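Local coordinates for conserved hypothetical protein TM0613 (Thermotoga maritima, PDB 1O3U), which is of unknown function but has the all-helical HEPN domain, whose family is often linked to nucleotide or nucleic-acid chemistry, at residues Lys24-Glu28 and His29-Asn33; Glu115-Val118 and Asn119-Glu122; Lys123-Arg126 and Phe127-Leu131. All blocks are in the same frame, centred on the assembly; numbering follows the deposited sequence.

Contact 1. Residues Lys24-Glu28 and His29-Asn33; sequences KHDLE and HGFYN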
ATOM      1  N   LYS A  24     -10.691  -1.701  -6.335  1.00  9.28           N
ATOM      2  CA  LYS A  24     -11.816  -2.115  -7.120  1.00 10.36           C
ATOM      3  C   LYS A  24     -12.444  -3.431  -6.577  1.00 10.95           C
ATOM      4  O   LYS A  24     -13.662  -3.595  -6.598  1.00 11.33           O
ATOM      5  CB  LYS A  24     -11.386  -2.257  -8.569  1.00 11.65           C
ATOM      6  CG  LYS A  24     -11.190  -0.908  -9.267  1.00 11.15           C
ATOM      7  CD  LYS A  24     -10.896  -1.101 -10.707  1.00 14.69           C
ATOM      8  CE  LYS A  24     -10.591   0.231 -11.333  1.00 18.67           C
ATOM      9  NZ  LYS A  24     -10.387   0.110 -12.760  1.00 21.85           N
ATOM     10  N   HIS A  25     -11.605  -4.318  -6.082  1.00 11.99           N
ATOM     11  CA  HIS A  25     -12.051  -5.556  -5.450  1.00 12.80           C
ATOM     12  C   HIS A  25     -12.801  -5.263  -4.174  1.00 13.32           C
ATOM     13  O   HIS A  25     -13.889  -5.816  -3.940  1.00 12.97           O
ATOM     14  CB  HIS A  25     -10.851  -6.438  -5.150  1.00 13.59           C
ATOM     15  CG  HIS A  25     -11.222  -7.807  -4.673  1.00 14.29           C
ATOM     16  ND1 HIS A  25     -11.179  -8.161  -3.345  1.00 15.63           N
ATOM     17  CD2 HIS A  25     -11.650  -8.902  -5.346  1.00 16.55           C
ATOM     18  CE1 HIS A  25     -11.553  -9.424  -3.220  1.00 16.79           C
ATOM     19  NE2 HIS A  25     -11.855  -9.894  -4.418  1.00 18.29           N
ATOM     20  N   ASP A  26     -12.230  -4.394  -3.339  1.00 12.81           N
ATOM     21  CA  ASP A  26     -12.902  -3.975  -2.100  1.00 13.58           C
ATOM     22  C   ASP A  26     -14.234  -3.279  -2.422  1.00 14.12           C
ATOM     23  O   ASP A  26     -15.250  -3.546  -1.762  1.00 13.90           O
ATOM     24  CB  ASP A  26     -12.039  -3.037  -1.266  1.00 13.67           C
ATOM     25  CG  ASP A  26     -10.936  -3.775  -0.481  1.00 15.28           C
ATOM     26  OD1 ASP A  26     -11.144  -4.929  -0.026  1.00 24.06           O
ATOM     27  OD2 ASP A  26      -9.854  -3.256  -0.293  1.00 21.43           O
ATOM     28  N   LEU A  27     -14.247  -2.415  -3.446  1.00 13.42           N
ATOM     29  CA  LEU A  27     -15.470  -1.763  -3.850  1.00 14.45           C
ATOM     30  C   LEU A  27     -16.570  -2.770  -4.208  1.00 15.52           C
ATOM     31  O   LEU A  27     -17.723  -2.611  -3.787  1.00 13.73           O
ATOM     32  CB  LEU A  27     -15.220  -0.837  -5.018  1.00 14.47           C
ATOM     33  CG  LEU A  27     -16.395  -0.038  -5.562  1.00 16.55           C
ATOM     34  CD1 LEU A  27     -17.034   0.822  -4.466  1.00 19.22           C
ATOM     35  CD2 LEU A  27     -15.880   0.809  -6.699  1.00 17.85           C
ATOM     36  N   GLU A  28     -16.199  -3.793  -4.980  1.00 17.38           N
ATOM     37  CA  GLU A  28     -17.151  -4.782  -5.522  1.00 18.68           C
ATOM     38  C   GLU A  28     -17.821  -5.511  -4.368  1.00 18.58           C
ATOM     39  O   GLU A  28     -19.010  -5.865  -4.443  1.00 18.40           O
ATOM     40  CB  GLU A  28     -16.421  -5.750  -6.472  1.00 20.26           C
ATOM     41  CG  GLU A  28     -17.130  -7.077  -6.799  1.00 25.13           C
ATOM     42  CD  GLU A  28     -16.259  -8.087  -7.543  1.00 30.72           C
ATOM     43  OE1 GLU A  28     -15.082  -7.776  -7.899  1.00 34.69           O
ATOM     44  OE2 GLU A  28     -16.748  -9.228  -7.771  1.00 34.31           O
ATOM     45  N   HIS A  29     -17.081  -5.683  -3.276  1.00 17.61           N
ATOM     46  CA  HIS A  29     -17.555  -6.432  -2.126  1.00 17.55           C
ATOM     47  C   HIS A  29     -18.151  -5.562  -1.011  1.00 17.19           C
ATOM     48  O   HIS A  29     -18.522  -6.084   0.046  1.00 17.26           O
ATOM     49  CB  HIS A  29     -16.446  -7.339  -1.612  1.00 17.70           C
ATOM     50  CG  HIS A  29     -16.093  -8.434  -2.565  1.00 19.49           C
ATOM     51  ND1 HIS A  29     -16.779  -9.632  -2.604  1.00 23.59           N
ATOM     52  CD2 HIS A  29     -15.144  -8.511  -3.524  1.00 21.76           C
ATOM     53  CE1 HIS A  29     -16.260 -10.397  -3.546  1.00 23.21           C
ATOM     54  NE2 HIS A  29     -15.263  -9.743  -4.113  1.00 24.31           N
ATOM     55  N   GLY A  30     -18.290  -4.257  -1.277  1.00 14.91           N
ATOM     56  CA  GLY A  30     -18.968  -3.341  -0.383  1.00 14.20           C
ATOM     57  C   GLY A  30     -18.084  -2.812   0.723  1.00 13.86           C
ATOM     58  O   GLY A  30     -18.589  -2.242   1.686  1.00 14.02           O
ATOM     59  N   PHE A  31     -16.766  -3.012   0.598  1.00 11.98           N
ATOM     60  CA  PHE A  31     -15.840  -2.569   1.629  1.00 11.66           C
ATOM     61  C   PHE A  31     -15.387  -1.166   1.271  1.00 11.58           C
ATOM     62  O   PHE A  31     -14.255  -0.956   0.804  1.00 11.79           O
ATOM     63  CB  PHE A  31     -14.683  -3.542   1.742  1.00 12.00           C
ATOM     64  CG  PHE A  31     -15.103  -4.974   1.938  1.00 15.50           C
ATOM     65  CD1 PHE A  31     -14.450  -5.998   1.260  1.00 20.93           C
ATOM     66  CD2 PHE A  31     -16.099  -5.312   2.854  1.00 19.82           C
ATOM     67  CE1 PHE A  31     -14.812  -7.340   1.478  1.00 22.02           C
ATOM     68  CE2 PHE A  31     -16.457  -6.663   3.066  1.00 21.23           C
ATOM     69  CZ  PHE A  31     -15.822  -7.656   2.358  1.00 21.71           C
ATOM     70  N   TYR A  32     -16.286  -0.200   1.471  1.00 12.22           N
ATOM     71  CA  TYR A  32     -16.086   1.161   0.920  1.00 12.26           C
ATOM     72  C   TYR A  32     -14.906   1.904   1.557  1.00 12.21           C
ATOM     73  O   TYR A  32     -14.124   2.545   0.859  1.00 12.37           O
ATOM     74  CB  TYR A  32     -17.376   1.962   1.046  1.00 13.91           C
ATOM     75  CG  TYR A  32     -18.543   1.286   0.360  1.00 13.05           C
ATOM     76  CD1 TYR A  32     -19.777   1.162   1.022  1.00 15.27           C
ATOM     77  CD2 TYR A  32     -18.422   0.732  -0.918  1.00 12.29           C
ATOM     78  CE1 TYR A  32     -20.862   0.568   0.391  1.00 16.86           C
ATOM     79  CE2 TYR A  32     -19.513   0.129  -1.554  1.00 15.69           C
ATOM     80  CZ  TYR A  32     -20.736   0.043  -0.876  1.00 15.76           C
ATOM     81  OH  TYR A  32     -21.843  -0.588  -1.434  1.00 20.69           O
ATOM     82  N   ASN A  33     -14.756   1.726   2.865  1.00 11.52           N
ATOM     83  CA  ASN A  33     -13.646   2.238   3.628  1.00 12.54           C
ATOM     84  C   ASN A  33     -12.309   1.763   3.102  1.00 11.45           C
ATOM     85  O   ASN A  33     -11.384   2.559   2.920  1.00  9.91           O
ATOM     86  CB  ASN A  33     -13.762   1.882   5.135  1.00 12.60           C
ATOM     87  CG  ASN A  33     -13.847   0.343   5.431  1.00 16.45           C
ATOM     88  OD1 ASN A  33     -14.303  -0.506   4.601  1.00 19.66           O
ATOM     89  ND2 ASN A  33     -13.418  -0.014   6.649  1.00 23.15           N
TER
HETATM   90  O   HOH W   1     -13.441 -12.075  -5.307  1.00 31.96           O

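Contact 2. Residues Glu115-Val118 and Asn119-Glu122; sequences ERLV and NYAE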
ATOM      1  N   GLU A 115     -16.710   4.901  -5.174  1.00 12.24           N
ATOM      2  CA  GLU A 115     -16.537   4.872  -6.641  1.00 13.08           C
ATOM      3  C   GLU A 115     -15.792   6.094  -7.140  1.00 11.34           C
ATOM      4  O   GLU A 115     -14.928   5.976  -7.983  1.00 10.27           O
ATOM      5  CB  GLU A 115     -17.854   4.811  -7.399  1.00 13.71           C
ATOM      6  CG  GLU A 115     -18.335   3.438  -7.739  1.00 19.68           C
ATOM      7  CD  GLU A 115     -19.663   3.458  -8.476  1.00 26.65           C
ATOM      8  OE1 GLU A 115     -19.754   4.106  -9.555  1.00 29.76           O
ATOM      9  OE2 GLU A 115     -20.609   2.824  -7.967  1.00 31.48           O
ATOM     10  N   ARG A 116     -16.163   7.254  -6.623  1.00  9.95           N
ATOM     11  CA  ARG A 116     -15.532   8.524  -6.943  1.00 10.94           C
ATOM     12  C   ARG A 116     -14.020   8.475  -6.656  1.00 10.18           C
ATOM     13  O   ARG A 116     -13.182   8.867  -7.506  1.00  8.07           O
ATOM     14  CB  ARG A 116     -16.226   9.629  -6.120  1.00 12.07           C
ATOM     15  CG  ARG A 116     -16.053  10.974  -6.576  1.00 15.58           C
ATOM     16  CD  ARG A 116     -17.227  11.893  -6.223  1.00 15.83           C
ATOM     17  NE  ARG A 116     -17.509  11.939  -4.787  1.00 17.78           N
ATOM     18  CZ  ARG A 116     -16.714  12.512  -3.899  1.00 22.01           C
ATOM     19  NH1 ARG A 116     -15.594  13.088  -4.284  1.00 23.16           N
ATOM     20  NH2 ARG A 116     -17.028  12.499  -2.603  1.00 24.68           N
ATOM     21  N   LEU A 117     -13.683   8.033  -5.462  1.00  9.14           N
ATOM     22  CA  LEU A 117     -12.280   8.004  -5.054  1.00  9.74           C
ATOM     23  C   LEU A 117     -11.475   7.000  -5.894  1.00  9.25           C
ATOM     24  O   LEU A 117     -10.307   7.222  -6.213  1.00  8.67           O
ATOM     25  CB  LEU A 117     -12.151   7.723  -3.558  1.00 10.57           C
ATOM     26  CG  LEU A 117     -12.817   8.774  -2.668  1.00 14.29           C
ATOM     27  CD1 LEU A 117     -12.680   8.395  -1.219  1.00 18.75           C
ATOM     28  CD2 LEU A 117     -12.209  10.121  -2.941  1.00 13.53           C
ATOM     29  N   VAL A 118     -12.082   5.875  -6.228  1.00  8.75           N
ATOM     30  CA  VAL A 118     -11.418   4.888  -7.072  1.00  9.95           C
ATOM     31  C   VAL A 118     -11.183   5.517  -8.458  1.00 10.24           C
ATOM     32  O   VAL A 118     -10.080   5.401  -9.058  1.00  8.26           O
ATOM     33  CB  VAL A 118     -12.243   3.582  -7.145  1.00 10.58           C
ATOM     34  CG1 VAL A 118     -11.813   2.720  -8.311  1.00 13.73           C
ATOM     35  CG2 VAL A 118     -12.195   2.786  -5.789  1.00 11.22           C
ATOM     36  N   ASN A 119     -12.217   6.173  -8.996  1.00  8.83           N
ATOM     37  CA  ASN A 119     -12.055   6.843 -10.266  1.00  8.73           C
ATOM     38  C   ASN A 119     -10.963   7.904 -10.234  1.00  7.79           C
ATOM     39  O   ASN A 119     -10.212   8.050 -11.182  1.00  7.30           O
ATOM     40  CB  ASN A 119     -13.354   7.465 -10.756  1.00  8.00           C
ATOM     41  CG  ASN A 119     -14.395   6.429 -11.096  1.00 12.14           C
ATOM     42  OD1 ASN A 119     -14.089   5.228 -11.268  1.00 13.47           O
ATOM     43  ND2 ASN A 119     -15.672   6.886 -11.191  1.00 12.82           N
ATOM     44  N   TYR A 120     -10.905   8.659  -9.153  1.00  7.62           N
ATOM     45  CA  TYR A 120      -9.885   9.701  -9.006  1.00  7.53           C
ATOM     46  C   TYR A 120      -8.504   9.080  -9.042  1.00  7.85           C
ATOM     47  O   TYR A 120      -7.624   9.635  -9.673  1.00  7.10           O
ATOM     48  CB  TYR A 120     -10.027  10.475  -7.711  1.00  7.72           C
ATOM     49  CG  TYR A 120     -11.253  11.350  -7.598  1.00  8.28           C
ATOM     50  CD1 TYR A 120     -12.064  11.594  -8.688  1.00  7.33           C
ATOM     51  CD2 TYR A 120     -11.545  12.009  -6.395  1.00  9.81           C
ATOM     52  CE1 TYR A 120     -13.185  12.398  -8.577  1.00 10.76           C
ATOM     53  CE2 TYR A 120     -12.624  12.815  -6.286  1.00 10.76           C
ATOM     54  CZ  TYR A 120     -13.452  13.012  -7.378  1.00 10.91           C
ATOM     55  OH  TYR A 120     -14.549  13.829  -7.263  1.00 12.02           O
ATOM     56  N   ALA A 121      -8.313   7.959  -8.350  1.00  8.42           N
ATOM     57  CA  ALA A 121      -7.006   7.325  -8.309  1.00  8.92           C
ATOM     58  C   ALA A 121      -6.627   6.823  -9.717  1.00  9.65           C
ATOM     59  O   ALA A 121      -5.513   7.017 -10.190  1.00  8.16           O
ATOM     60  CB  ALA A 121      -7.007   6.181  -7.338  1.00  8.67           C
ATOM     61  N   GLU A 122      -7.578   6.188 -10.377  1.00  9.19           N
ATOM     62  CA  GLU A 122      -7.405   5.798 -11.743  1.00  9.59           C
ATOM     63  C   GLU A 122      -7.033   6.947 -12.703  1.00  9.02           C
ATOM     64  O   GLU A 122      -6.143   6.791 -13.543  1.00  7.35           O
ATOM     65  CB  GLU A 122      -8.647   5.073 -12.229  1.00 10.83           C
ATOM     66  CG  GLU A 122      -8.491   4.443 -13.610  1.00 13.98           C
ATOM     67  CD  GLU A 122      -9.475   3.290 -13.787  1.00 19.91           C
ATOM     68  OE1 GLU A 122     -10.644   3.426 -13.348  1.00 27.62           O
ATOM     69  OE2 GLU A 122      -9.093   2.238 -14.309  1.00 24.22           O
TER

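Contact 3. Residues Lys123-Arg126 and Phe127-Leu131; sequences KIIR and FCEDL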
ATOM      1  N   LYS A 123      -7.712   8.083 -12.565  1.00  8.85           N
ATOM      2  CA  LYS A 123      -7.397   9.271 -13.304  1.00  8.97           C
ATOM      3  C   LYS A 123      -5.967   9.729 -13.090  1.00  9.31           C
ATOM      4  O   LYS A 123      -5.244  10.038 -14.041  1.00  7.94           O
ATOM      5  CB  LYS A 123      -8.406  10.347 -12.908  1.00 10.24           C
ATOM      6  CG  LYS A 123      -8.692  11.345 -13.877  1.00 16.10           C
ATOM      7  CD  LYS A 123     -10.096  11.927 -13.546  1.00 18.54           C
ATOM      8  CE  LYS A 123     -10.520  12.926 -14.511  1.00 20.34           C
ATOM      9  NZ  LYS A 123     -11.449  13.896 -13.892  1.00 20.12           N
ATOM     10  N   ILE A 124      -5.539   9.752 -11.825  1.00  8.52           N
ATOM     11  CA  ILE A 124      -4.185  10.130 -11.504  1.00  8.47           C
ATOM     12  C   ILE A 124      -3.172   9.144 -12.088  1.00  8.60           C
ATOM     13  O   ILE A 124      -2.123   9.570 -12.674  1.00  8.70           O
ATOM     14  CB  ILE A 124      -4.037  10.320  -9.976  1.00  8.16           C
ATOM     15  CG1 ILE A 124      -4.779  11.592  -9.536  1.00  8.57           C
ATOM     16  CG2 ILE A 124      -2.563  10.417  -9.574  1.00  8.88           C
ATOM     17  CD1 ILE A 124      -4.937  11.766  -8.007  1.00 10.02           C
ATOM     18  N   ILE A 125      -3.441   7.846 -11.926  1.00  7.44           N
ATOM     19  CA  ILE A 125      -2.601   6.822 -12.539  1.00  8.67           C
ATOM     20  C   ILE A 125      -2.433   7.038 -14.065  1.00  8.60           C
ATOM     21  O   ILE A 125      -1.322   7.006 -14.567  1.00  8.65           O
ATOM     22  CB  ILE A 125      -3.125   5.432 -12.246  1.00  8.80           C
ATOM     23  CG1 ILE A 125      -2.940   5.104 -10.772  1.00  9.13           C
ATOM     24  CG2 ILE A 125      -2.473   4.397 -13.200  1.00 10.64           C
ATOM     25  CD1 ILE A 125      -3.738   3.823 -10.332  1.00 11.83           C
ATOM     26  N   ARG A 126      -3.529   7.286 -14.775  1.00  8.67           N
ATOM     27  CA  ARG A 126      -3.512   7.447 -16.225  1.00  9.94           C
ATOM     28  C   ARG A 126      -2.797   8.756 -16.625  1.00  9.46           C
ATOM     29  O   ARG A 126      -2.045   8.784 -17.588  1.00 10.77           O
ATOM     30  CB  ARG A 126      -4.936   7.404 -16.757  1.00  9.45           C
ATOM     31  CG  ARG A 126      -5.571   6.004 -16.633  1.00 10.45           C
ATOM     32  CD  ARG A 126      -7.004   5.939 -17.113  1.00 11.67           C
ATOM     33  NE  ARG A 126      -7.450   4.563 -17.272  1.00 13.47           N
ATOM     34  CZ  ARG A 126      -8.692   4.211 -17.549  1.00 11.93           C
ATOM     35  NH1 ARG A 126      -9.633   5.121 -17.717  1.00 15.14           N
ATOM     36  NH2 ARG A 126      -8.988   2.943 -17.683  1.00 10.60           N
ATOM     37  N   PHE A 127      -2.960   9.802 -15.832  1.00 10.05           N
ATOM     38  CA  PHE A 127      -2.196  11.049 -16.039  1.00  9.16           C
ATOM     39  C   PHE A 127      -0.680  10.828 -15.906  1.00  9.12           C
ATOM     40  O   PHE A 127       0.151  11.285 -16.768  1.00  9.83           O
ATOM     41  CB  PHE A 127      -2.616  12.102 -15.040  1.00  8.58           C
ATOM     42  CG  PHE A 127      -1.841  13.381 -15.176  1.00  9.23           C
ATOM     43  CD1 PHE A 127      -2.146  14.286 -16.145  1.00 12.43           C
ATOM     44  CD2 PHE A 127      -0.795  13.663 -14.302  1.00 14.28           C
ATOM     45  CE1 PHE A 127      -1.423  15.491 -16.242  1.00 13.94           C
ATOM     46  CE2 PHE A 127      -0.087  14.833 -14.404  1.00 14.10           C
ATOM     47  CZ  PHE A 127      -0.398  15.741 -15.372  1.00 14.45           C
ATOM     48  N   CYS A 128      -0.285  10.173 -14.818  1.00  9.50           N
ATOM     49  CA  CYS A 128       1.103   9.801 -14.607  1.00  9.51           C
ATOM     50  C   CYS A 128       1.634   8.884 -15.721  1.00 10.29           C
ATOM     51  O   CYS A 128       2.772   9.081 -16.187  1.00  9.63           O
ATOM     52  CB  CYS A 128       1.302   9.150 -13.248  1.00  9.54           C
ATOM     53  SG  CYS A 128       0.984  10.266 -11.874  1.00 13.21           S
ATOM     54  N   GLU A 129       0.829   7.919 -16.157  1.00 10.22           N
ATOM     55  CA  GLU A 129       1.193   7.073 -17.331  1.00 10.96           C
ATOM     56  C   GLU A 129       1.464   7.937 -18.568  1.00 11.20           C
ATOM     57  O   GLU A 129       2.482   7.772 -19.251  1.00 11.75           O
ATOM     58  CB  GLU A 129       0.107   6.031 -17.628  1.00 11.19           C
ATOM     59  CG  GLU A 129       0.114   4.867 -16.685  1.00 13.07           C
ATOM     60  CD  GLU A 129      -1.023   3.902 -16.853  1.00 18.14           C
ATOM     61  OE1 GLU A 129      -2.043   4.283 -17.483  1.00 20.73           O
ATOM     62  OE2 GLU A 129      -0.902   2.768 -16.319  1.00 20.49           O
ATOM     63  N   ASP A 130       0.573   8.880 -18.838  1.00 12.48           N
ATOM     64  CA  ASP A 130       0.691   9.788 -19.967  1.00 13.35           C
ATOM     65  C   ASP A 130       1.962  10.625 -19.880  1.00 14.33           C
ATOM     66  O   ASP A 130       2.647  10.811 -20.884  1.00 14.17           O
ATOM     67  CB  ASP A 130      -0.537  10.694 -20.073  1.00 13.47           C
ATOM     68  CG  ASP A 130      -1.795   9.942 -20.546  1.00 17.41           C
ATOM     69  OD1 ASP A 130      -1.723   8.699 -20.788  1.00 14.78           O
ATOM     70  OD2 ASP A 130      -2.895  10.538 -20.732  1.00 19.94           O
ATOM     71  N   LEU A 131       2.263  11.121 -18.684  1.00 14.27           N
ATOM     72  CA  LEU A 131       3.505  11.836 -18.420  1.00 14.67           C
ATOM     73  C   LEU A 131       4.757  10.948 -18.655  1.00 14.96           C
ATOM     74  O   LEU A 131       5.683  11.347 -19.400  1.00 15.70           O
ATOM     75  CB  LEU A 131       3.485  12.409 -16.980  1.00 15.03           C
ATOM     76  CG  LEU A 131       3.328  13.903 -16.777  1.00 18.51           C
ATOM     77  CD1 LEU A 131       3.543  14.229 -15.307  1.00 17.31           C
ATOM     78  CD2 LEU A 131       4.355  14.715 -17.699  1.00 18.15           C
TER

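Contact 1. Residues Lys24-Glu28 and His29-Asn33
A Schellman motif ends helix 11-28 here, and the chain passes through a short turn, with Phe31 at the N-cap of helix 32-54. Phe31 N gives its hydrogen to Asp26 O at 2.9 Å, and Gly30 N bonds Leu27 O at 3.1 Å. Gly30 is the C-prime residue; its left-handed conformation (phi 84°) turns the chain so that Phe31 N points back to Asp26 O. His29 N still bonds His25 O, and more weakly Asp26 O.

The two histidines lie one turn apart and meet rings of the second subunit: His25 packs edge-to-face with its Phe31 and also meets its Trp34, and His29 meets the same Phe31. His25 CG lies anti to the backbone N (chi1 -172°), which carries its ring toward His29. The His29 ring brings CD2 over the centre of one His25 ring face, with the planes 50° apart. Its edge also faces the backbone, where His29 CD2 lies 3.0 Å from His25 O. A water joins the two rings, 2.8 Å from His25 NE2 and 3.2 Å from His29 NE2.

Asp26 meets Phe31 at about a right angle, and Asp26 OD1 reaches the ring edge at Phe31 CD1, 3.7 Å away. Asp26 OD2 is hydrogen-bonded to His22 NE2 of the second subunit. Leu27 CD1 touches the edge of the Tyr32 ring at CD2, at 3.8 Å.

The turn thus serves the dimer interface as well as the chain reversal. Asp26 also packs on Asp26 of the second subunit, and the histidine bond probably eases the approach of the two acids.

Contact 2. Residues Glu115-Val118 and Asn119-Glu122
Arg116 and Tyr120 lie side by side one turn apart on helix 104-132, the last long helix of the HEPN bundle. Arg116 NH1 donates to Tyr120 OH at 3.2 Å. The bond is fairly straight, at 160°, and the hydroxyl sits at the edge of the guanidinium, in its plane. The guanidinium and ring planes are 64° apart. The aliphatic part of the arginine also touches the phenol, with Arg116 CG 3.4 Å from Tyr120 CZ. Arg116 CG is anti to the backbone N, and a bend at chi3 turns the guanidinium back to the hydroxyl.

Near the CG end of the ring, Arg116 O lies over one face of Tyr120, offset toward the rim. The same oxygen accepts Tyr120 N at 2.8 Å. Leu117 CD2 adds an apolar touch at Tyr120 CD2.

The next shell comes from helix 78-88. Glu86 forms a salt bridge with Arg116 NH1, and His83 stacks on the Tyr120 ring. NH1 therefore serves both the acid and the phenol. On other sides of the helix, Val118 packs on Ala23 of helix 11-28 and Leu117 on Cys36 of helix 32-54. Asn119 N bonds Glu115 O and Ala121 N bonds Leu117 O as the helix continues. In the last of these turns Glu122 N meets Val118 O at 2.9 Å, nearly straight at 175°.

Contact 3. Residues Lys123-Arg126 and Phe127-Leu131
Ile125 and Glu129, one turn apart on helix 104-132, lie side by side with their side chains pointing the same way. The Glu129 chain is extended beyond CG, and its carboxylate runs past the isoleucine's methyl branch. Ile125 CG2 is 3.9 Å from Glu129 OE2. Nearer the backbone, Glu129 CG sits 3.3 Å from Ile125 O. Glu129 CG is anti to the carbonyl carbon (chi1 -76°), which sets the chain over the preceding turn.

Arg126 approaches the same carboxylate from another direction, and the two side chains cross obliquely. It is the methylene CG of Arg126, not the guanidinium, that lies near the carboxylate, 4.0 Å from Glu129 OE1. The charged ends stay apart, with Arg126 NE 5.4 Å from Glu129 OE1. The guanidinium instead makes a long, weak ion pair with Glu122, one turn back.

Cys128 turns to the bundle interior. Its SG is 4.2 Å from Ile124 CG2, and both residues pack on Val47 of helix 32-54. Phe127 is directed elsewhere: its CG is anti to the backbone N (178°), and the ring packs on Leu80 of helix 78-88.

Glu129 also packs on Met13 and Lys17 of helix 11-28. An alanine here removes the carboxylate and would probably open a gap beside the Ile125 methyl and Met13 and leave Lys17 without the chain packed on it.

Backbone hydrogen bonds, such as Cys128 N to Ile124 O at 2.9 Å, hold this stretch together. The side chains add loose methyl-carboxylate and methyl-sulfur touches, while the apolar packing is mostly with helices 11-28, 32-54 and 78-88. Arg126 and Glu129 probably attract only at a distance.

How the contacts relate
Contact 1 comes first along the chain, at the turn joining helix 11-28 to helix 32-54. Contacts 2 and 3 follow on successive stretches of helix 104-132, their centres about 13 Å apart. The centres of contacts 1 and 2 are about 12 Å apart, and these two touch: Lys24 NZ forms a salt bridge with Glu122 OE2 at 2.9 Å, and Leu27 packs on Glu115. Contact 3 lies farther along, about 23 Å from contact 1 between centres, without touching it. Helix 104-132 thus runs beside both N-terminal helices of the HEPN domain, while only contact 1 of the three meets the second subunit.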